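Side-chain contacts in extracellular invertase (Aspergillus kawachii, PDB 5XH8), which probably hydrolyses sucrose and related beta-fructofuranosides and, as a family 32 glycoside hydrolase with high transfructosylation activity, transfers fructosyl groups to make fructooligosaccharides such as 1-kestose: residues L44-P49 and L53-F58; A74-L79 and I343-L348. All coordinates share one frame; numbering follows the deposited sequence.

Contact 1: residues L44-P49 and L53-F58; sequences LHYTDP and LFHVGF
Tyr46 and His55 face each other across the antiparallel beta hairpin of strands 37-47 and 54-60, and their rings form an offset stack with centroids 4.1 Å apart and planes 24° from parallel. CG of Tyr46 sits between its backbone N and carbonyl carbon (chi1 70°), which carries the ring over the imidazole; the CB of His55 adds a CH-pi contact to the same phenol. On the other face of the sheet, Thr47 OG1 meets the edge of the Phe54 ring, 3.5 Å from CD1.

Backbone bonds fix the register. Tyr46 and His55 are a hydrogen-bonded pair, His55 N to Tyr46 O at 2.7 Å being the shorter of its two bonds, and Asp48 N reaches Leu53 O at 2.9 Å. A side chain then joins in: His45 ND1 accepts Gly57 N at 3.2 Å, nearly in the imidazole plane.

Water bridges the turn end, 2.6 Å from Asp48 OD2, to which it donates, and 2.7 Å from His55 NE2. Asp48 OD1 binds Ala50 N.

With ND1 of His45 an acceptor and its NE2 bonded to Ala322 O, that imidazole is probably neutral, with the proton on NE2.

Contact 2: residues A74-L79 and I343-L348; sequences ATYQDL and ISYVWL
Tyr76 and Tyr345 have the same kind of side-chain torsion, each with CG opposite its own carbonyl carbon and next to its backbone N (chi1 -56° in Tyr76), and the two phenols, sent out from separate backbones, come from opposite directions and meet at an angle through their hydroxyls. The setting is the beta-propeller of the family 32 glycoside hydrolases. Tyr76 lies by the short strand 77-78, which pairs with strand 65-70 at the border of the sheet that begins with the hairpin of strands 37-47 and 54-60, whereas Tyr345 belongs to strand 341-348, which pairs with strands 318-326 and 366-385. The contact therefore probably joins the first and last blades of the propeller, where the ring of blades closes.

A single hydrogen bond carries it: Tyr76 OH and Tyr345 OH are 2.9 Å apart, and either could be the donor. The buried area is small, 74 Å² in all, so the two segments do not pack along their length; the long phenol side chains span the gap. Each oxygen lies at the edge of the other ring, near its plane, although the rings themselves are turned about 70° against each other. Both tyrosines are buried, and each hydroxyl gives the other a polar partner.

Both rings have further neighbours. Tyr76 meets the ring of Trp600, near the C terminus, and touches Val32 and Thr70, while Tyr345 rests on Leu73 and on Pro373 of strand 366-385.

At each oxygen the C-O bond makes an angle of about 118° with the line to its partner, and Tyr345 CE2 lies 3.7 Å from Tyr76 OH.

How the contacts relate
Contact 1 is complete in the chain before either segment of contact 2 is reached; their centres lie about 9 Å apart. The two differ in reach: contact 1 is a hairpin between successive strands, whereas contact 2 ties positions more than 260 residues apart. Both belong to one mixed sheet, in which strand 366-385 pairs in parallel with strand 37-47 and antiparallel with strand 341-348, bringing this late strand into the same sheet as the early hairpin. Tyr345 joins the contacts directly, its OH 3.6 Å from Val56 CG1 and its ring against His45 and Phe54. Contact 2, with Tyr345 packing on contact 1, probably helps join the first and last blades.

Contact 1: residues L44-P49 and L53-F58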
loop_
_atom_site.group_PDB
_atom_site.type_symbol
_atom_site.label_atom_id
_atom_site.label_comp_id
_atom_site.label_asym_id
_atom_site.label_seq_id
_atom_site.Cartn_x
_atom_site.Cartn_y
_atom_site.Cartn_z
ATOM N N LEU A 44 15.388 -4.023 -15.865
ATOM C CA LEU A 44 14.459 -3.553 -16.892
ATOM C C LEU A 44 14.707 -4.112 -18.312
ATOM O O LEU A 44 13.921 -3.805 -19.217
ATOM C CB LEU A 44 14.406 -1.997 -16.891
ATOM C CG LEU A 44 13.534 -1.215 -17.891
ATOM C CD1 LEU A 44 12.842 -0.027 -17.243
ATOM C CD2 LEU A 44 14.337 -0.756 -19.089
ATOM N N HIS A 45 15.704 -4.984 -18.499
ATOM C CA HIS A 45 16.074 -5.449 -19.840
ATOM C C HIS A 45 14.890 -6.141 -20.547
ATOM O O HIS A 45 14.127 -6.864 -19.905
ATOM C CB HIS A 45 17.196 -6.503 -19.835
ATOM C CG HIS A 45 18.392 -6.193 -18.999
ATOM N ND1 HIS A 45 18.961 -4.938 -18.925
ATOM C CD2 HIS A 45 19.193 -7.008 -18.277
ATOM C CE1 HIS A 45 20.020 -4.976 -18.139
ATOM N NE2 HIS A 45 20.195 -6.228 -17.749
ATOM N N TYR A 46 14.750 -5.950 -21.851
ATOM C CA TYR A 46 13.754 -6.708 -22.608
ATOM C C TYR A 46 13.995 -6.654 -24.091
ATOM O O TYR A 46 14.498 -5.656 -24.610
ATOM C CB TYR A 46 12.322 -6.226 -22.315
ATOM C CG TYR A 46 11.958 -4.847 -22.844
ATOM C CD1 TYR A 46 12.362 -3.682 -22.186
ATOM C CD2 TYR A 46 11.179 -4.701 -24.011
ATOM C CE1 TYR A 46 11.999 -2.419 -22.656
ATOM C CE2 TYR A 46 10.813 -3.444 -24.481
ATOM C CZ TYR A 46 11.227 -2.298 -23.805
ATOM O OH TYR A 46 10.869 -1.035 -24.284
ATOM N N THR A 47 13.614 -7.729 -24.768
ATOM C CA THR A 47 13.518 -7.727 -26.212
ATOM C C THR A 47 12.139 -7.225 -26.584
ATOM O O THR A 47 11.140 -7.804 -26.181
ATOM C CB THR A 47 13.712 -9.131 -26.804
ATOM O OG1 THR A 47 14.929 -9.697 -26.307
ATOM C CG2 THR A 47 13.761 -9.074 -28.309
ATOM N N ASP A 48 12.096 -6.144 -27.337
ATOM C CA ASP A 48 10.863 -5.590 -27.855
ATOM C C ASP A 48 10.341 -6.511 -28.995
ATOM O O ASP A 48 10.950 -6.547 -30.064
ATOM C CB ASP A 48 11.139 -4.182 -28.377
ATOM C CG ASP A 48 9.896 -3.500 -28.947
ATOM O OD1 ASP A 48 8.964 -4.216 -29.404
ATOM O OD2 ASP A 48 9.851 -2.241 -28.895
ATOM N N PRO A 49 9.217 -7.235 -28.776
ATOM C CA PRO A 49 8.776 -8.189 -29.816
ATOM C C PRO A 49 8.474 -7.551 -31.176
ATOM O O PRO A 49 8.733 -8.175 -32.192
ATOM C CB PRO A 49 7.527 -8.844 -29.214
ATOM C CG PRO A 49 7.055 -7.906 -28.166
ATOM C CD PRO A 49 8.263 -7.175 -27.651
ATOM N N LEU A 53 14.578 -5.226 -31.178
ATOM C CA LEU A 53 15.635 -4.510 -30.436
ATOM C C LEU A 53 15.703 -4.998 -29.019
ATOM O O LEU A 53 14.662 -5.222 -28.382
ATOM C CB LEU A 53 15.371 -3.015 -30.344
ATOM C CG LEU A 53 15.595 -2.130 -31.538
ATOM C CD1 LEU A 53 15.123 -0.715 -31.198
ATOM C CD2 LEU A 53 17.065 -2.160 -31.916
ATOM N N PHE A 54 16.927 -5.107 -28.518
ATOM C CA PHE A 54 17.162 -5.471 -27.161
ATOM C C PHE A 54 17.402 -4.213 -26.327
ATOM O O PHE A 54 18.317 -3.430 -26.609
ATOM C CB PHE A 54 18.337 -6.416 -27.057
ATOM C CG PHE A 54 18.523 -6.988 -25.690
ATOM C CD1 PHE A 54 17.487 -7.705 -25.074
ATOM C CD2 PHE A 54 19.702 -6.809 -25.004
ATOM C CE1 PHE A 54 17.647 -8.251 -23.810
ATOM C CE2 PHE A 54 19.866 -7.341 -23.737
ATOM C CZ PHE A 54 18.838 -8.065 -23.130
ATOM N N HIS A 55 16.587 -4.054 -25.290
ATOM C CA HIS A 55 16.646 -2.914 -24.383
ATOM C C HIS A 55 17.396 -3.336 -23.142
ATOM O O HIS A 55 17.081 -4.377 -22.581
ATOM C CB HIS A 55 15.246 -2.472 -23.970
ATOM C CG HIS A 55 14.462 -1.862 -25.080
ATOM N ND1 HIS A 55 13.917 -0.603 -24.991
ATOM C CD2 HIS A 55 14.173 -2.315 -26.322
ATOM C CE1 HIS A 55 13.306 -0.313 -26.121
ATOM N NE2 HIS A 55 13.439 -1.337 -26.944
ATOM N N VAL A 56 18.391 -2.528 -22.744
ATOM C CA VAL A 56 19.067 -2.661 -21.461
ATOM C C VAL A 56 18.660 -1.491 -20.536
ATOM O O VAL A 56 18.398 -0.381 -21.004
ATOM C CB VAL A 56 20.620 -2.734 -21.583
ATOM C CG1 VAL A 56 21.056 -3.915 -22.438
ATOM C CG2 VAL A 56 21.201 -1.452 -22.151
ATOM N N GLY A 57 18.635 -1.730 -19.232
ATOM C CA GLY A 57 18.245 -0.720 -18.252
ATOM C C GLY A 57 19.202 -0.767 -17.080
ATOM O O GLY A 57 19.914 -1.755 -16.888
ATOM N N PHE A 58 19.218 0.304 -16.307
ATOM C CA PHE A 58 20.067 0.403 -15.111
ATOM C C PHE A 58 19.633 1.584 -14.253
ATOM O O PHE A 58 19.170 2.595 -14.775
ATOM C CB PHE A 58 21.567 0.512 -15.467
ATOM C CG PHE A 58 21.846 1.436 -16.610
ATOM C CD1 PHE A 58 21.933 2.803 -16.406
ATOM C CD2 PHE A 58 21.986 0.945 -17.892
ATOM C CE1 PHE A 58 22.154 3.667 -17.478
ATOM C CE2 PHE A 58 22.214 1.789 -18.958
ATOM C CZ PHE A 58 22.290 3.159 -18.759
HETATM O O HOH W 1 12.158 -1.233 -29.346
#

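Contact 2: residues A74-L79 and I343-L348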
loop_
_atom_site.group_PDB
_atom_site.type_symbol
_atom_site.label_atom_id
_atom_site.label_comp_id
_atom_site.label_asym_id
_atom_site.label_seq_id
_atom_site.Cartn_x
_atom_site.Cartn_y
_atom_site.Cartn_z
ATOM N N ALA A 74 26.333 -5.507 -29.334
ATOM C CA ALA A 74 27.717 -5.018 -29.287
ATOM C C ALA A 74 27.742 -3.543 -28.992
ATOM O O ALA A 74 28.427 -3.104 -28.055
ATOM C CB ALA A 74 28.420 -5.303 -30.603
ATOM N N THR A 75 26.973 -2.788 -29.774
ATOM C CA THR A 75 26.894 -1.348 -29.658
ATOM C C THR A 75 25.496 -0.906 -29.209
ATOM O O THR A 75 24.503 -1.615 -29.420
ATOM C CB THR A 75 27.177 -0.687 -31.012
ATOM O OG1 THR A 75 26.142 -1.060 -31.938
ATOM C CG2 THR A 75 28.555 -1.100 -31.550
ATOM N N TYR A 76 25.430 0.290 -28.639
ATOM C CA TYR A 76 24.221 0.789 -27.980
ATOM C C TYR A 76 23.868 2.198 -28.412
ATOM O O TYR A 76 24.751 2.982 -28.798
ATOM C CB TYR A 76 24.399 0.735 -26.449
ATOM C CG TYR A 76 24.744 -0.640 -25.975
ATOM C CD1 TYR A 76 26.063 -1.076 -25.966
ATOM C CD2 TYR A 76 23.751 -1.547 -25.582
ATOM C CE1 TYR A 76 26.396 -2.355 -25.566
ATOM C CE2 TYR A 76 24.080 -2.832 -25.168
ATOM C CZ TYR A 76 25.409 -3.234 -25.158
ATOM O OH TYR A 76 25.775 -4.499 -24.741
ATOM N N GLN A 77 22.579 2.511 -28.315
ATOM C CA GLN A 77 22.035 3.851 -28.527
ATOM C C GLN A 77 21.260 4.257 -27.269
ATOM O O GLN A 77 20.333 3.550 -26.844
ATOM C CB GLN A 77 21.043 3.866 -29.703
ATOM C CG GLN A 77 21.650 4.017 -31.076
ATOM C CD GLN A 77 22.563 2.865 -31.497
ATOM O OE1 GLN A 77 22.258 1.663 -31.301
ATOM N NE2 GLN A 77 23.700 3.229 -32.112
ATOM N N ASP A 78 21.570 5.425 -26.728
ATOM C CA ASP A 78 20.832 5.949 -25.589
ATOM C C ASP A 78 19.360 6.186 -25.928
ATOM O O ASP A 78 19.049 6.594 -27.028
ATOM C CB ASP A 78 21.430 7.268 -25.124
ATOM C CG ASP A 78 22.799 7.090 -24.519
ATOM O OD1 ASP A 78 22.904 6.380 -23.489
ATOM O OD2 ASP A 78 23.766 7.611 -25.126
ATOM N N LEU A 79 18.477 5.927 -24.963
ATOM C CA LEU A 79 17.130 6.464 -24.986
ATOM C C LEU A 79 17.147 7.730 -24.167
ATOM O O LEU A 79 17.836 7.790 -23.150
ATOM C CB LEU A 79 16.114 5.441 -24.466
ATOM C CG LEU A 79 16.029 4.188 -25.345
ATOM C CD1 LEU A 79 15.313 3.044 -24.633
ATOM C CD2 LEU A 79 15.379 4.459 -26.701
ATOM N N ILE A 343 21.310 -13.541 -21.506
ATOM C CA ILE A 343 22.382 -12.553 -21.442
ATOM C C ILE A 343 22.303 -11.881 -20.078
ATOM O O ILE A 343 21.240 -11.352 -19.715
ATOM C CB ILE A 343 22.212 -11.509 -22.558
ATOM C CG1 ILE A 343 22.070 -12.182 -23.943
ATOM C CG2 ILE A 343 23.335 -10.459 -22.506
ATOM C CD1 ILE A 343 23.204 -13.122 -24.330
ATOM N N SER A 344 23.402 -11.918 -19.323
ATOM C CA SER A 344 23.520 -11.275 -18.014
ATOM C C SER A 344 24.564 -10.139 -18.013
ATOM O O SER A 344 25.707 -10.312 -18.497
ATOM C CB SER A 344 23.945 -12.300 -16.971
ATOM O OG SER A 344 23.838 -11.758 -15.674
ATOM N N TYR A 345 24.147 -8.984 -17.487
ATOM C CA TYR A 345 25.021 -7.855 -17.191
ATOM C C TYR A 345 25.232 -7.777 -15.696
ATOM O O TYR A 345 24.294 -7.542 -14.922
ATOM C CB TYR A 345 24.412 -6.526 -17.667
ATOM C CG TYR A 345 24.266 -6.387 -19.149
ATOM C CD1 TYR A 345 23.163 -6.932 -19.813
ATOM C CD2 TYR A 345 25.203 -5.697 -19.899
ATOM C CE1 TYR A 345 23.025 -6.817 -21.186
ATOM C CE2 TYR A 345 25.076 -5.558 -21.264
ATOM C CZ TYR A 345 23.988 -6.124 -21.914
ATOM O OH TYR A 345 23.844 -6.002 -23.270
ATOM N N VAL A 346 26.475 -7.948 -15.289
ATOM C CA VAL A 346 26.903 -7.741 -13.916
ATOM C C VAL A 346 27.246 -6.262 -13.691
ATOM O O VAL A 346 27.807 -5.627 -14.564
ATOM C CB VAL A 346 28.150 -8.595 -13.628
ATOM C CG1 VAL A 346 28.689 -8.358 -12.211
ATOM C CG2 VAL A 346 27.821 -10.071 -13.822
ATOM N N TRP A 347 26.916 -5.739 -12.515
ATOM C CA TRP A 347 27.269 -4.372 -12.140
ATOM C C TRP A 347 28.659 -4.372 -11.522
ATOM O O TRP A 347 28.954 -5.221 -10.688
ATOM C CB TRP A 347 26.281 -3.848 -11.094
ATOM C CG TRP A 347 26.478 -2.465 -10.544
ATOM C CD1 TRP A 347 26.782 -1.342 -11.236
ATOM C CD2 TRP A 347 26.325 -2.066 -9.176
ATOM N NE1 TRP A 347 26.830 -0.267 -10.392
ATOM C CE2 TRP A 347 26.558 -0.683 -9.118
ATOM C CE3 TRP A 347 26.018 -2.750 -7.990
ATOM C CZ2 TRP A 347 26.490 0.041 -7.927
ATOM C CZ3 TRP A 347 25.958 -2.035 -6.805
ATOM C CH2 TRP A 347 26.191 -0.656 -6.778
ATOM N N LEU A 348 29.475 -3.391 -11.894
ATOM C CA LEU A 348 30.743 -3.113 -11.211
ATOM C C LEU A 348 30.614 -1.747 -10.560
ATOM O O LEU A 348 30.748 -0.704 -11.223
ATOM C CB LEU A 348 31.916 -3.141 -12.198
ATOM C CG LEU A 348 33.336 -3.068 -11.579
ATOM C CD1 LEU A 348 33.609 -4.331 -10.786
ATOM C CD2 LEU A 348 34.425 -2.856 -12.646
#